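Local coordinates for putative cytoplasmic protein (Salmonella enterica subsp. enterica serovar Typhimurium, PDB 4J32), which probably cleaves peptidoglycan as the papain-like type VI secretion amidase effector Tae4, a toxin held in complex with its immunity protein Tai4, at residues H139-N144 with C148-H153. Residues are numbered along the deposited sequence; the frame is centred on the assembly and turned at random.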
# COMPACT_ATOMS: atom_id res chain seq x y z
N HIS A 139 -23.73 1.89 14.06
CA HIS A 139 -23.08 2.19 15.33
C HIS A 139 -24.03 1.74 16.43
O HIS A 139 -25.25 1.71 16.22
CB HIS A 139 -22.81 3.70 15.45
CG HIS A 139 -21.77 4.04 16.47
ND1 HIS A 139 -20.44 3.74 16.31
CD2 HIS A 139 -21.87 4.66 17.68
CE1 HIS A 139 -19.76 4.16 17.37
NE2 HIS A 139 -20.61 4.71 18.22
N VAL A 140 -23.46 1.36 17.57
CA VAL A 140 -24.23 0.95 18.76
C VAL A 140 -23.63 1.69 19.94
O VAL A 140 -22.40 1.66 20.13
CB VAL A 140 -24.06 -0.56 19.12
CG1 VAL A 140 -25.17 -1.00 20.12
CG2 VAL A 140 -24.03 -1.44 17.90
N THR A 141 -24.47 2.36 20.73
CA THR A 141 -23.98 3.11 21.89
C THR A 141 -25.10 3.30 22.93
O THR A 141 -26.18 2.73 22.77
CB THR A 141 -23.33 4.47 21.47
OG1 THR A 141 -22.60 5.04 22.57
CG2 THR A 141 -24.36 5.44 20.95
N LEU A 142 -24.83 4.07 23.98
CA LEU A 142 -25.88 4.42 24.94
C LEU A 142 -26.36 5.83 24.66
O LEU A 142 -25.65 6.65 24.08
CB LEU A 142 -25.37 4.32 26.39
CG LEU A 142 -24.81 2.96 26.80
CD1 LEU A 142 -24.40 3.06 28.24
CD2 LEU A 142 -25.85 1.87 26.63
N TRP A 143 -27.60 6.08 25.07
CA TRP A 143 -28.29 7.33 24.82
C TRP A 143 -29.03 7.69 26.10
O TRP A 143 -29.77 6.86 26.66
CB TRP A 143 -29.26 7.13 23.63
CG TRP A 143 -30.26 8.22 23.42
CD1 TRP A 143 -31.58 8.21 23.81
CD2 TRP A 143 -30.04 9.48 22.78
NE1 TRP A 143 -32.19 9.40 23.42
CE2 TRP A 143 -31.26 10.18 22.79
CE3 TRP A 143 -28.92 10.07 22.16
CZ2 TRP A 143 -31.40 11.46 22.23
CZ3 TRP A 143 -29.06 11.34 21.61
CH2 TRP A 143 -30.30 12.01 21.64
N ASN A 144 -28.83 8.91 26.59
CA ASN A 144 -29.45 9.29 27.87
C ASN A 144 -30.69 10.18 27.74
O ASN A 144 -31.11 10.81 28.72
CB ASN A 144 -28.42 9.93 28.81
CG ASN A 144 -28.05 11.34 28.38
OD1 ASN A 144 -28.47 11.81 27.31
ND2 ASN A 144 -27.25 12.02 29.20
N CYS A 148 -25.37 10.86 23.19
CA CYS A 148 -24.81 9.51 23.25
C CYS A 148 -23.67 9.50 24.26
O CYS A 148 -23.07 10.54 24.53
CB CYS A 148 -24.24 9.07 21.90
SG CYS A 148 -25.50 8.97 20.60
N SER A 149 -23.36 8.32 24.77
CA SER A 149 -22.30 8.15 25.77
C SER A 149 -20.91 8.37 25.16
O SER A 149 -19.96 8.67 25.88
CB SER A 149 -22.40 6.76 26.38
OG SER A 149 -22.52 5.76 25.38
N ASP A 150 -20.78 8.20 23.84
CA ASP A 150 -19.50 8.46 23.16
C ASP A 150 -19.53 9.70 22.29
O ASP A 150 -18.70 9.85 21.39
CB ASP A 150 -19.04 7.22 22.36
CG ASP A 150 -20.07 6.74 21.35
OD1 ASP A 150 -21.21 7.24 21.33
OD2 ASP A 150 -19.71 5.84 20.57
N GLN A 151 -20.48 10.60 22.57
CA GLN A 151 -20.63 11.82 21.79
C GLN A 151 -19.30 12.54 21.60
O GLN A 151 -19.03 13.11 20.54
CB GLN A 151 -21.69 12.75 22.39
CG GLN A 151 -22.21 13.77 21.38
CD GLN A 151 -23.73 13.83 21.27
OE1 GLN A 151 -24.42 12.80 21.15
NE2 GLN A 151 -24.26 15.05 21.26
N CYS A 152 -18.45 12.43 22.62
CA CYS A 152 -17.14 13.07 22.61
C CYS A 152 -16.24 12.53 21.49
O CYS A 152 -15.34 13.25 21.03
CB CYS A 152 -16.45 12.96 23.98
SG CYS A 152 -15.36 11.53 24.19
N HIS A 153 -16.49 11.30 21.03
CA HIS A 153 -15.76 10.71 19.91
C HIS A 153 -16.54 10.83 18.59
O HIS A 153 -15.96 10.66 17.51
CB HIS A 153 -15.45 9.23 20.18
CG HIS A 153 -14.82 8.98 21.51
ND1 HIS A 153 -13.50 9.26 21.78
CD2 HIS A 153 -15.34 8.48 22.66
CE1 HIS A 153 -13.23 8.94 23.03
NE2 HIS A 153 -14.33 8.47 23.59
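His-139 and Asp-150 meet because their first torsions send them at each other from opposite directions: the imidazole swings anti to its own backbone N (chi1 -161°), while the carboxylate of Asp-150 lies between its backbone N and carbonyl carbon (chi1 56°). NE2 of His-139 donates to OD2 of Asp-150 at 2.8 Å along a nearly straight N-H...O line (171°). The oxygen lies in the ring plane and accepts through its syn lone pair, ring and carboxylate being almost coplanar. The other carboxylate oxygen, OD1, takes a weak bond from OG1 of Thr-141 at 2.9 Å. That hydroxyl also comes within 2.9 Å of OG of Ser-149, so three polar side chains converge between strand and loop. OG of Ser-149 in turn accepts from the backbone N of Leu-142 (3.2 Å), and the Ser-149 backbone N donates to O of Leu-142 (2.9 Å). Beside this pair, Trp-143 and Cys-148 form a single backbone bridge. SG of Cys-148 sits at the indole edge, 3.9 Å from CE3 of Trp-143, and leans on CG2 of Thr-141 at 3.7 Å; NE1 of Trp-143 is bonded elsewhere, to O of Phe-119. A type I turn from Cys-148 to Gln-151 bends the loop, and the backbone N of Cys-148 donates to OE1 of Gln-151 in a nearly straight bond, tying the turn across its ends. Phe-26 of helix 19-28 touches Thr-141 and Ser-149, and His-139 packs on Ser-72 of the immunity-protein chain. This His-carboxylate hydrogen bond joins outermost strand 138-143 of the four-stranded sheet to its following loop in a papain-like (NlpC/P60) fold; with the weak Thr-141 bond it probably limits carboxylate rotation and helps orient the imidazole.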